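Local atomic coordinates of Cog5 (Kluyveromyces lactis, PDB entry 4U6U), a protein that pairs with Cog7 within the conserved oligomeric Golgi complex, a multisubunit tether that probably captures vesicles at the Golgi before fusion. Residues I131-K136 / L195-C199; L52-T57 / Y109-N113; F175-D180 / A260-F265. The protein carries 7 engineered substitutions. All coordinates share one frame; numbering follows the deposited sequence.

The three contacts tie together different levels of an elongated, all-helical chain. Contact 2 lays the loop 52-57 on helix 92-118. Contact 1 packs helix 128-141 against the loop that follows helix 175-192. These two are neighbours: their centres lie about 17 Å apart, and Leu134 CD1 meets Leu110 CD2 at 4.0 Å, so helices 92-118 and 128-141 join them directly. Contact 3 stands apart, toward the C-terminal end. Its centre is about 31 Å from that of contact 1 and about 37 Å from that of contact 2. Helix 175-192 starts in contact 3 and leads to the loop of contact 1.

Contact 1. Residues I131-K136 / L195-C199; sequences IVTLIK and LMAAC. Engineered in segment 195-199: Ala197 (natural residue Glu), Ala198 (natural residue Glu).
Cys199 brings its sulfur over the side of helix 128-141, where it overlaps Val132, Ile135 and Lys136. This is helix-to-loop packing in the alpha-helical C-terminal part of Cog5. The loop follows helix 175-192, and residues Met196 to Cys199 form a type I beta turn in it. The contact is apolar in character, and no hydrogen bond crosses it. Cys199 SG lies 3.7 Å from Val132 CG1. Cys199 SG also lies 3.9 Å from Ile135 CG2. Both methyls stand anti to their own backbone N, and this turns them to the sulfur from successive turns of the helix. Lys136 closes the outer side with its aliphatic chain: its CG is 3.7 Å from Cys199 SG, and its extended chain carries CE past Cys199 CA and CB.

Leu195 fills the other end of the contact. Its two methyls divide the work. Leu195 CD2 meets Val132 CG2 at 3.7 Å, while CD1 of Leu195 touches Ile131 CG2 and Ile135 CD1. Val132 is thus shared, one methyl for the cysteine and one for the leucine. Leu195 has positive phi and a cis peptide bond before it in the model. Ala197 and Ala198 in the turn are engineered replacements for glutamate; Ala198 contributes little to the contact.

Met196 starts away from helix 128-141, and its side chain also touches Ile150 of helix 143-167 and Tyr211 of helix 207-213. Ile131 touches Leu114 of helix 92-118, and Ile135 touches Leu146 of helix 143-167. Ile135 CD1 touches both loop side chains: it is 3.8 Å from Leu195 CD1 and 3.8 Å from Met196 CG, crossing both side chains at about a right angle.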
ATOM      1  N   ILE B 131      -0.339 -15.943  -2.465  1.00153.35           N
ATOM      2  CA  ILE B 131      -0.742 -15.027  -1.395  1.00146.10           C
ATOM      3  C   ILE B 131       0.399 -14.150  -0.901  1.00141.57           C
ATOM      4  O   ILE B 131       0.193 -12.963  -0.635  1.00135.53           O
ATOM      5  CB  ILE B 131      -1.350 -15.814  -0.204  1.00138.97           C
ATOM      6  CG1 ILE B 131      -2.719 -16.371  -0.613  1.00137.20           C
ATOM      7  CG2 ILE B 131      -1.493 -14.937   1.031  1.00129.37           C
ATOM      8  CD1 ILE B 131      -3.343 -17.257   0.404  1.00137.67           C
ATOM      9  N   VAL B 132       1.594 -14.725  -0.780  1.00141.47           N
ATOM     10  CA  VAL B 132       2.771 -13.944  -0.407  1.00143.70           C
ATOM     11  C   VAL B 132       2.969 -12.798  -1.393  1.00140.88           C
ATOM     12  O   VAL B 132       3.273 -11.671  -0.991  1.00127.38           O
ATOM     13  CB  VAL B 132       4.053 -14.810  -0.333  1.00139.87           C
ATOM     14  CG1 VAL B 132       5.284 -13.933  -0.207  1.00130.50           C
ATOM     15  CG2 VAL B 132       3.983 -15.746   0.856  1.00144.90           C
ATOM     16  N   THR B 133       2.749 -13.078  -2.677  1.00149.56           N
ATOM     17  CA  THR B 133       2.914 -12.056  -3.709  1.00154.75           C
ATOM     18  C   THR B 133       1.902 -10.928  -3.491  1.00143.66           C
ATOM     19  O   THR B 133       2.250  -9.750  -3.584  1.00144.88           O
ATOM     20  CB  THR B 133       2.748 -12.643  -5.149  1.00143.20           C
ATOM     21  OG1 THR B 133       3.534 -13.834  -5.290  1.00154.95           O
ATOM     22  CG2 THR B 133       3.167 -11.625  -6.215  1.00126.83           C
ATOM     23  N   LEU B 134       0.660 -11.296  -3.180  1.00131.52           N
ATOM     24  CA  LEU B 134      -0.381 -10.317  -2.880  1.00115.45           C
ATOM     25  C   LEU B 134      -0.022  -9.442  -1.674  1.00119.02           C
ATOM     26  O   LEU B 134      -0.194  -8.221  -1.714  1.00 99.34           O
ATOM     27  CB  LEU B 134      -1.719 -11.016  -2.637  1.00116.72           C
ATOM     28  CG  LEU B 134      -2.616 -11.286  -3.849  1.00121.31           C
ATOM     29  CD1 LEU B 134      -2.425 -10.205  -4.901  1.00 99.87           C
ATOM     30  CD2 LEU B 134      -2.397 -12.683  -4.425  1.00119.19           C
ATOM     31  N   ILE B 135       0.485 -10.060  -0.607  1.00130.30           N
ATOM     32  CA  ILE B 135       0.872  -9.310   0.593  1.00135.73           C
ATOM     33  C   ILE B 135       1.941  -8.272   0.289  1.00136.81           C
ATOM     34  O   ILE B 135       1.751  -7.086   0.579  1.00132.12           O
ATOM     35  CB  ILE B 135       1.400 -10.236   1.723  1.00129.03           C
ATOM     36  CG1 ILE B 135       0.266 -11.116   2.264  1.00130.98           C
ATOM     37  CG2 ILE B 135       2.003  -9.411   2.862  1.00118.46           C
ATOM     38  CD1 ILE B 135       0.665 -12.004   3.429  1.00126.73           C
ATOM     39  N   LYS B 136       3.045  -8.718  -0.314  1.00140.09           N
ATOM     40  CA  LYS B 136       4.171  -7.837  -0.622  1.00136.74           C
ATOM     41  C   LYS B 136       3.687  -6.700  -1.522  1.00126.50           C
ATOM     42  O   LYS B 136       3.962  -5.517  -1.269  1.00118.19           O
ATOM     43  CB  LYS B 136       5.325  -8.618  -1.292  1.00139.60           C
ATOM     44  CG  LYS B 136       5.983  -9.684  -0.395  1.00127.93           C
ATOM     45  CD  LYS B 136       7.390 -10.071  -0.848  1.00124.20           C
ATOM     46  CE  LYS B 136       8.009 -11.114   0.090  1.00121.61           C
ATOM     47  NZ  LYS B 136       9.453 -11.382  -0.155  1.00120.14           N
ATOM     48  N   LEU B 195       4.806 -16.205   6.658  1.00165.38           N
ATOM     49  CA  LEU B 195       3.706 -15.893   5.720  1.00141.73           C
ATOM     50  C   LEU B 195       3.556 -14.381   5.745  1.00141.44           C
ATOM     51  O   LEU B 195       3.907 -13.725   4.768  1.00148.74           O
ATOM     52  CB  LEU B 195       2.392 -16.600   5.978  1.00128.55           C
ATOM     53  CG  LEU B 195       1.689 -16.976   4.658  1.00124.03           C
ATOM     54  CD1 LEU B 195       1.070 -15.777   3.927  1.00111.47           C
ATOM     55  CD2 LEU B 195       2.638 -17.736   3.728  1.00115.52           C
ATOM     56  N   MET B 196       3.038 -13.809   6.825  1.00135.84           N
ATOM     57  CA  MET B 196       3.096 -12.359   6.929  1.00133.48           C
ATOM     58  C   MET B 196       4.501 -11.959   7.353  1.00154.18           C
ATOM     59  O   MET B 196       5.074 -11.006   6.820  1.00167.09           O
ATOM     60  CB  MET B 196       2.059 -11.802   7.893  1.00119.38           C
ATOM     61  CG  MET B 196       0.718 -11.564   7.229  1.00112.38           C
ATOM     62  SD  MET B 196      -0.449 -10.633   8.250  1.00123.74           S
ATOM     63  CE  MET B 196       0.318  -9.013   8.314  1.00112.40           C
ATOM     64  N   ALA B 197       5.060 -12.702   8.304  1.00154.91           N
ATOM     65  CA  ALA B 197       6.424 -12.453   8.766  1.00167.26           C
ATOM     66  C   ALA B 197       7.459 -12.778   7.682  1.00160.33           C
ATOM     67  O   ALA B 197       8.550 -12.217   7.677  1.00147.59           O
ATOM     68  CB  ALA B 197       6.708 -13.250  10.026  1.00173.78           C
ATOM     69  N   ALA B 198       7.098 -13.666   6.756  1.00166.51           N
ATOM     70  CA  ALA B 198       8.009 -14.102   5.703  1.00177.31           C
ATOM     71  C   ALA B 198       8.262 -12.963   4.728  1.00174.38           C
ATOM     72  O   ALA B 198       9.236 -12.974   3.968  1.00182.88           O
ATOM     73  CB  ALA B 198       7.445 -15.307   4.973  1.00193.95           C
ATOM     74  N   CYS B 199       7.370 -11.983   4.756  1.00161.68           N
ATOM     75  CA  CYS B 199       7.496 -10.790   3.935  1.00155.62           C
ATOM     76  C   CYS B 199       8.252  -9.689   4.675  1.00157.11           C
ATOM     77  O   CYS B 199       7.719  -9.080   5.608  1.00150.89           O
ATOM     78  CB  CYS B 199       6.116 -10.318   3.506  1.00145.38           C
ATOM     79  SG  CYS B 199       5.192 -11.633   2.678  1.00162.70           S
TER

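Contact 2. Residues L52-T57 / Y109-N113; sequences LETDST and YLSTN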
ATOM      1  N   LEU B  52      -6.913  -3.266 -17.169  1.00159.27           N
ATOM      2  CA  LEU B  52      -6.817  -4.418 -16.308  1.00155.60           C
ATOM      3  C   LEU B  52      -7.809  -5.514 -16.707  1.00163.54           C
ATOM      4  O   LEU B  52      -8.219  -5.654 -17.862  1.00163.79           O
ATOM      5  CB  LEU B  52      -7.023  -3.970 -14.853  1.00143.20           C
ATOM      6  CG  LEU B  52      -6.356  -4.731 -13.701  1.00132.51           C
ATOM      7  CD1 LEU B  52      -4.902  -5.062 -14.032  1.00127.87           C
ATOM      8  CD2 LEU B  52      -6.450  -3.913 -12.417  1.00118.89           C
ATOM      9  N   GLU B  53      -8.155  -6.304 -15.713  1.00170.33           N
ATOM     10  CA  GLU B  53      -9.210  -7.276 -15.763  1.00176.21           C
ATOM     11  C   GLU B  53      -9.546  -7.318 -14.275  1.00179.46           C
ATOM     12  O   GLU B  53      -8.776  -7.853 -13.479  1.00182.17           O
ATOM     13  CB  GLU B  53      -8.715  -8.608 -16.358  1.00180.17           C
ATOM     14  CG  GLU B  53      -9.778  -9.645 -16.752  1.00186.63           C
ATOM     15  CD  GLU B  53     -10.295  -9.525 -18.163  1.00181.42           C
ATOM     16  OE1 GLU B  53     -11.205 -10.315 -18.517  1.00166.93           O
ATOM     17  OE2 GLU B  53      -9.777  -8.668 -18.912  1.00184.34           O
ATOM     18  N   THR B  54     -10.668  -6.714 -13.889  1.00186.84           N
ATOM     19  CA  THR B  54     -10.991  -6.560 -12.467  1.00191.68           C
ATOM     20  C   THR B  54     -11.782  -7.732 -11.877  1.00207.28           C
ATOM     21  O   THR B  54     -12.756  -8.205 -12.467  1.00201.29           O
ATOM     22  CB  THR B  54     -11.797  -5.261 -12.214  1.00168.35           C
ATOM     23  OG1 THR B  54     -13.041  -5.310 -12.927  1.00174.22           O
ATOM     24  CG2 THR B  54     -11.016  -4.050 -12.668  1.00151.10           C
ATOM     25  N   ASP B  55     -11.338  -8.175 -10.699  1.00232.75           N
ATOM     26  CA  ASP B  55     -11.987  -9.227  -9.907  1.00250.15           C
ATOM     27  C   ASP B  55     -12.253 -10.488 -10.722  1.00249.21           C
ATOM     28  O   ASP B  55     -13.304 -11.122 -10.618  1.00256.21           O
ATOM     29  CB  ASP B  55     -13.277  -8.704  -9.277  1.00262.96           C
ATOM     30  CG  ASP B  55     -13.011  -7.742  -8.138  1.00266.98           C
ATOM     31  OD1 ASP B  55     -11.884  -7.762  -7.600  1.00270.12           O
ATOM     32  OD2 ASP B  55     -13.920  -6.966  -7.781  1.00267.50           O
ATOM     33  N   SER B  56     -11.251 -10.832 -11.518  1.00232.71           N
ATOM     34  CA  SER B  56     -11.270 -11.959 -12.430  1.00216.97           C
ATOM     35  C   SER B  56      -9.819 -12.409 -12.461  1.00209.61           C
ATOM     36  O   SER B  56      -8.991 -11.908 -13.231  1.00188.79           O
ATOM     37  CB  SER B  56     -11.809 -11.582 -13.804  1.00196.68           C
ATOM     38  OG  SER B  56     -11.001 -10.599 -14.389  1.00175.77           O
ATOM     39  N   THR B  57      -9.543 -13.356 -11.572  1.00224.92           N
ATOM     40  CA  THR B  57      -8.213 -13.859 -11.266  1.00225.87           C
ATOM     41  C   THR B  57      -7.740 -14.932 -12.237  1.00219.17           C
ATOM     42  O   THR B  57      -7.443 -16.052 -11.824  1.00220.98           O
ATOM     43  CB  THR B  57      -8.173 -14.427  -9.823  1.00217.00           C
ATOM     44  OG1 THR B  57      -7.101 -15.367  -9.702  1.00219.89           O
ATOM     45  CG2 THR B  57      -9.489 -15.126  -9.479  1.00212.90           C
ATOM     46  N   TYR B 109      -8.585  -4.036  -6.727  1.00126.56           N
ATOM     47  CA  TYR B 109      -8.213  -5.308  -7.331  1.00126.79           C
ATOM     48  C   TYR B 109      -7.386  -6.186  -6.398  1.00123.94           C
ATOM     49  O   TYR B 109      -7.621  -7.394  -6.311  1.00129.33           O
ATOM     50  CB  TYR B 109      -7.420  -5.107  -8.620  1.00131.20           C
ATOM     51  CG  TYR B 109      -6.959  -6.434  -9.190  1.00136.40           C
ATOM     52  CD1 TYR B 109      -7.829  -7.223  -9.923  1.00145.04           C
ATOM     53  CD2 TYR B 109      -5.674  -6.923  -8.946  1.00132.13           C
ATOM     54  CE1 TYR B 109      -7.430  -8.446 -10.432  1.00154.31           C
ATOM     55  CE2 TYR B 109      -5.267  -8.150  -9.447  1.00135.98           C
ATOM     56  CZ  TYR B 109      -6.153  -8.908 -10.192  1.00152.47           C
ATOM     57  OH  TYR B 109      -5.779 -10.133 -10.705  1.00159.65           O
ATOM     58  N   LEU B 110      -6.419  -5.585  -5.709  1.00109.24           N
ATOM     59  CA  LEU B 110      -5.500  -6.365  -4.888  1.00105.44           C
ATOM     60  C   LEU B 110      -6.164  -6.871  -3.622  1.00119.13           C
ATOM     61  O   LEU B 110      -6.052  -8.052  -3.291  1.00121.71           O
ATOM     62  CB  LEU B 110      -4.259  -5.563  -4.516  1.00100.42           C
ATOM     63  CG  LEU B 110      -3.257  -5.248  -5.631  1.00109.26           C
ATOM     64  CD1 LEU B 110      -2.080  -4.436  -5.079  1.00110.78           C
ATOM     65  CD2 LEU B 110      -2.780  -6.517  -6.326  1.00108.75           C
ATOM     66  N   SER B 111      -6.835  -5.972  -2.906  1.00124.10           N
ATOM     67  CA  SER B 111      -7.425  -6.306  -1.610  1.00120.61           C
ATOM     68  C   SER B 111      -8.564  -7.314  -1.744  1.00116.43           C
ATOM     69  O   SER B 111      -8.705  -8.211  -0.914  1.00123.89           O
ATOM     70  CB  SER B 111      -7.924  -5.046  -0.906  1.00121.89           C
ATOM     71  OG  SER B 111      -8.955  -4.415  -1.642  1.00135.09           O
ATOM     72  N   THR B 112      -9.376  -7.179  -2.787  1.00107.31           N
ATOM     73  CA  THR B 112     -10.469  -8.120  -2.974  1.00106.79           C
ATOM     74  C   THR B 112      -9.925  -9.464  -3.447  1.00105.05           C
ATOM     75  O   THR B 112     -10.489 -10.500  -3.139  1.00108.20           O
ATOM     76  CB  THR B 112     -11.538  -7.610  -3.973  1.00106.18           C
ATOM     77  OG1 THR B 112     -11.006  -7.622  -5.296  1.00115.24           O
ATOM     78  CG2 THR B 112     -12.025  -6.199  -3.609  1.00 92.21           C
ATOM     79  N   ASN B 113      -8.835  -9.461  -4.199  1.00112.57           N
ATOM     80  CA  ASN B 113      -8.246 -10.731  -4.619  1.00125.08           C
ATOM     81  C   ASN B 113      -7.514 -11.433  -3.472  1.00127.59           C
ATOM     82  O   ASN B 113      -7.453 -12.659  -3.419  1.00129.51           O
ATOM     83  CB  ASN B 113      -7.303 -10.527  -5.808  1.00126.03           C
ATOM     84  CG  ASN B 113      -7.753 -11.288  -7.042  1.00131.43           C
ATOM     85  OD1 ASN B 113      -7.389 -12.451  -7.235  1.00139.48           O
ATOM     86  ND2 ASN B 113      -8.550 -10.635  -7.885  1.00125.64           N
TER
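Tyr109 on helix 92-118 makes the widest contact with the loop 52-57, which passes alongside its ring. The apolar part lies at the near end of the side chain. Leu52 CD2 approaches CB of Tyr109 at 4.1 Å and is equally near its CG. Leu52 also packs on Cys64 and Ile68, so the loop, helix 61-81 and helix 92-118 meet here.

Loop backbone lies along the CD1-CE1 side of the ring. The CG of Tyr109 is anti to its backbone N (chi1 176°), which swings the ring along the loop. Asp55 N sits at the ring edge, 3.7 Å from Tyr109 CD1. Glu53 O comes obliquely to within 3.4 Å of Tyr109 CE1. With an alanine here, the backbone of Glu53 to Asp55 would probably lose the ring it lies against, leaving a gap beside it and only CB for Leu52 to meet.

One hydrogen bond crosses the contact. Thr112 OG1 donates to Asp55 OD1 at 2.5 Å. The two side chains meet at about a right angle. Arg108 O, one turn back in the helix, is a second acceptor for Thr112 OG1, so the two compete for its one proton.

Asn113 OD1 packs on the CB of Thr57, at 3.3 Å. Its polar partner is Arg130 NH2, by a weak hydrogen bond. The chemistry is therefore divided: an apolar and backbone surface at Tyr109, and a polar margin at Thr112 and Asn113. Between these two segments, packing on the tyrosine accounts for most of the contact; one side-chain bond adds to it.

Contact 3. Residues F175-D180 / A260-F265; sequences FNLSLD and AISKCF
Helices 175-192 and 254-265 run in the same general direction here, their short segments inclined by 33° (signed crossing angle -33°) with axes 9.6 Å apart at closest approach. The central side chain is Leu179. It enters the second helix as a knob into a hole formed by Ala260, Ile261, Cys264 and Phe265. Its CG is anti to the backbone N (chi1 -155°), and its two methyls part from there. Leu179 CD2 goes to Ile261, 3.7 Å from Ile261 CG1. Leu179 CD1 goes to the edge of the Phe265 ring, 4.1 Å from Phe265 CE1, and the two side chains cross at about a right angle.

Phe175 lies one turn before Leu179 and extends the apolar surface. Ile261 CG1 lies near the plane of the phenylalanine ring, at its edge, 4.2 Å from Phe175 CE2. CG1 of Ile261 is thus shared by Phe175 and Leu179. The small Ala260 allows the backbones to come close at this end: Ala260 CB is 4.0 Å from Asn176 CB. At the other end Cys264 SG is 3.4 Å from Leu179 O, and the carboxylate of Asp180 lies nearby.

Between these segments the contact is mainly side-chain packing, with some backbone atoms touched. The paired helices belong to the helical C-terminal region of Cog5. Helix 277-284 joins the packing: Ile281 touches Leu179, Leu278 touches both Ile261 and Phe265, and Leu282 touches Ile261. Phe175 also rests on Thr168, in the loop leading in from helix 143-167.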
ATOM      1  N   PHE B 175     -21.355 -30.563  19.142  1.00112.56           N
ATOM      2  CA  PHE B 175     -20.357 -29.569  19.535  1.00104.90           C
ATOM      3  C   PHE B 175     -18.926 -29.919  19.118  1.00135.05           C
ATOM      4  O   PHE B 175     -18.130 -29.022  18.864  1.00146.62           O
ATOM      5  CB  PHE B 175     -20.410 -29.324  21.035  1.00 96.83           C
ATOM      6  CG  PHE B 175     -19.530 -28.207  21.486  1.00 97.22           C
ATOM      7  CD1 PHE B 175     -19.766 -26.906  21.040  1.00101.52           C
ATOM      8  CD2 PHE B 175     -18.509 -28.426  22.382  1.00102.86           C
ATOM      9  CE1 PHE B 175     -18.965 -25.843  21.452  1.00101.58           C
ATOM     10  CE2 PHE B 175     -17.707 -27.369  22.804  1.00115.07           C
ATOM     11  CZ  PHE B 175     -17.936 -26.075  22.336  1.00108.15           C
ATOM     12  N   ASN B 176     -18.574 -31.204  19.114  1.00149.63           N
ATOM     13  CA  ASN B 176     -17.240 -31.622  18.674  1.00154.90           C
ATOM     14  C   ASN B 176     -16.973 -31.218  17.220  1.00148.82           C
ATOM     15  O   ASN B 176     -15.861 -30.841  16.868  1.00148.62           O
ATOM     16  CB  ASN B 176     -17.051 -33.134  18.844  1.00165.68           C
ATOM     17  CG  ASN B 176     -18.301 -33.931  18.496  1.00175.73           C
ATOM     18  OD1 ASN B 176     -19.377 -33.695  19.048  1.00177.89           O
ATOM     19  ND2 ASN B 176     -18.165 -34.883  17.578  1.00180.34           N
ATOM     20  N   LEU B 177     -17.997 -31.306  16.379  1.00145.92           N
ATOM     21  CA  LEU B 177     -17.884 -30.952  14.963  1.00139.43           C
ATOM     22  C   LEU B 177     -17.653 -29.460  14.743  1.00132.24           C
ATOM     23  O   LEU B 177     -16.829 -29.064  13.925  1.00130.17           O
ATOM     24  CB  LEU B 177     -19.143 -31.394  14.225  1.00138.08           C
ATOM     25  CG  LEU B 177     -19.418 -32.876  14.436  1.00144.65           C
ATOM     26  CD1 LEU B 177     -20.746 -33.268  13.818  1.00145.23           C
ATOM     27  CD2 LEU B 177     -18.260 -33.679  13.829  1.00148.13           C
ATOM     28  N   SER B 178     -18.414 -28.637  15.452  1.00131.89           N
ATOM     29  CA  SER B 178     -18.235 -27.192  15.405  1.00135.25           C
ATOM     30  C   SER B 178     -16.859 -26.791  15.934  1.00137.63           C
ATOM     31  O   SER B 178     -16.170 -25.952  15.353  1.00140.42           O
ATOM     32  CB  SER B 178     -19.336 -26.492  16.201  1.00132.88           C
ATOM     33  OG  SER B 178     -20.555 -26.535  15.481  1.00136.83           O
ATOM     34  N   LEU B 179     -16.476 -27.411  17.044  1.00136.65           N
ATOM     35  CA  LEU B 179     -15.201 -27.159  17.711  1.00135.88           C
ATOM     36  C   LEU B 179     -14.014 -27.534  16.804  1.00142.83           C
ATOM     37  O   LEU B 179     -12.884 -27.074  17.007  1.00132.29           O
ATOM     38  CB  LEU B 179     -15.173 -27.924  19.036  1.00130.68           C
ATOM     39  CG  LEU B 179     -14.285 -27.458  20.185  1.00127.69           C
ATOM     40  CD1 LEU B 179     -14.412 -25.981  20.393  1.00115.54           C
ATOM     41  CD2 LEU B 179     -14.734 -28.177  21.436  1.00130.95           C
ATOM     42  N   ASP B 180     -14.269 -28.423  15.847  1.00148.70           N
ATOM     43  CA  ASP B 180     -13.294 -28.767  14.811  1.00143.26           C
ATOM     44  C   ASP B 180     -13.189 -27.668  13.741  1.00138.57           C
ATOM     45  O   ASP B 180     -12.090 -27.235  13.399  1.00142.57           O
ATOM     46  CB  ASP B 180     -13.664 -30.099  14.153  1.00145.53           C
ATOM     47  CG  ASP B 180     -13.276 -31.302  15.002  1.00142.68           C
ATOM     48  OD1 ASP B 180     -12.480 -31.132  15.953  1.00138.79           O
ATOM     49  OD2 ASP B 180     -13.772 -32.415  14.719  1.00138.22           O
ATOM     50  N   ALA B 260     -15.455 -33.035  24.784  1.00157.53           N
ATOM     51  CA  ALA B 260     -15.199 -32.713  23.379  1.00154.29           C
ATOM     52  C   ALA B 260     -14.097 -31.654  23.240  1.00143.47           C
ATOM     53  O   ALA B 260     -13.380 -31.628  22.232  1.00130.56           O
ATOM     54  CB  ALA B 260     -16.470 -32.247  22.698  1.00154.70           C
ATOM     55  N   ILE B 261     -13.981 -30.780  24.246  1.00139.35           N
ATOM     56  CA  ILE B 261     -12.959 -29.730  24.266  1.00134.26           C
ATOM     57  C   ILE B 261     -11.550 -30.274  24.386  1.00140.00           C
ATOM     58  O   ILE B 261     -10.666 -29.887  23.618  1.00149.89           O
ATOM     59  CB  ILE B 261     -13.159 -28.733  25.427  1.00129.29           C
ATOM     60  CG1 ILE B 261     -14.251 -27.723  25.081  1.00124.38           C
ATOM     61  CG2 ILE B 261     -11.877 -27.953  25.696  1.00120.77           C
ATOM     62  CD1 ILE B 261     -14.324 -26.550  26.049  1.00119.69           C
ATOM     63  N   SER B 262     -11.333 -31.166  25.347  1.00144.34           N
ATOM     64  CA  SER B 262      -9.992 -31.690  25.575  1.00153.88           C
ATOM     65  C   SER B 262      -9.582 -32.582  24.412  1.00147.25           C
ATOM     66  O   SER B 262      -8.414 -32.605  24.023  1.00142.52           O
ATOM     67  CB  SER B 262      -9.920 -32.460  26.892  1.00167.80           C
ATOM     68  OG  SER B 262     -10.902 -33.479  26.939  1.00178.02           O
ATOM     69  N   LYS B 263     -10.564 -33.284  23.848  1.00144.69           N
ATOM     70  CA  LYS B 263     -10.370 -34.159  22.689  1.00158.44           C
ATOM     71  C   LYS B 263     -10.069 -33.409  21.384  1.00166.32           C
ATOM     72  O   LYS B 263     -10.107 -33.996  20.301  1.00173.75           O
ATOM     73  CB  LYS B 263     -11.604 -35.050  22.511  1.00162.81           C
ATOM     74  CG  LYS B 263     -11.784 -36.051  23.659  1.00175.16           C
ATOM     75  CD  LYS B 263     -12.679 -37.237  23.301  1.00176.26           C
ATOM     76  CE  LYS B 263     -12.946 -38.114  24.525  1.00170.01           C
ATOM     77  NZ  LYS B 263     -14.101 -39.041  24.346  1.00161.81           N
ATOM     78  N   CYS B 264      -9.751 -32.122  21.505  1.00162.76           N
ATOM     79  CA  CYS B 264      -9.573 -31.216  20.372  1.00154.54           C
ATOM     80  C   CYS B 264      -8.533 -30.164  20.732  1.00156.28           C
ATOM     81  O   CYS B 264      -8.094 -29.395  19.881  1.00153.36           O
ATOM     82  CB  CYS B 264     -10.895 -30.543  19.982  1.00151.75           C
ATOM     83  SG  CYS B 264     -10.826 -29.350  18.582  1.00144.59           S
ATOM     84  N   PHE B 265      -8.122 -30.146  21.998  1.00165.72           N
ATOM     85  CA  PHE B 265      -7.149 -29.158  22.450  1.00179.33           C
ATOM     86  C   PHE B 265      -5.985 -29.752  23.244  1.00192.44           C
ATOM     87  O   PHE B 265      -4.848 -29.296  23.095  1.00207.80           O
ATOM     88  CB  PHE B 265      -7.856 -28.093  23.283  1.00180.04           C
ATOM     89  CG  PHE B 265      -8.505 -27.015  22.458  1.00181.56           C
ATOM     90  CD1 PHE B 265      -9.795 -27.171  21.978  1.00182.92           C
ATOM     91  CD2 PHE B 265      -7.829 -25.842  22.170  1.00177.63           C
ATOM     92  CE1 PHE B 265     -10.393 -26.176  21.217  1.00175.56           C
ATOM     93  CE2 PHE B 265      -8.423 -24.843  21.416  1.00168.17           C
ATOM     94  CZ  PHE B 265      -9.703 -25.010  20.939  1.00167.23           C
TER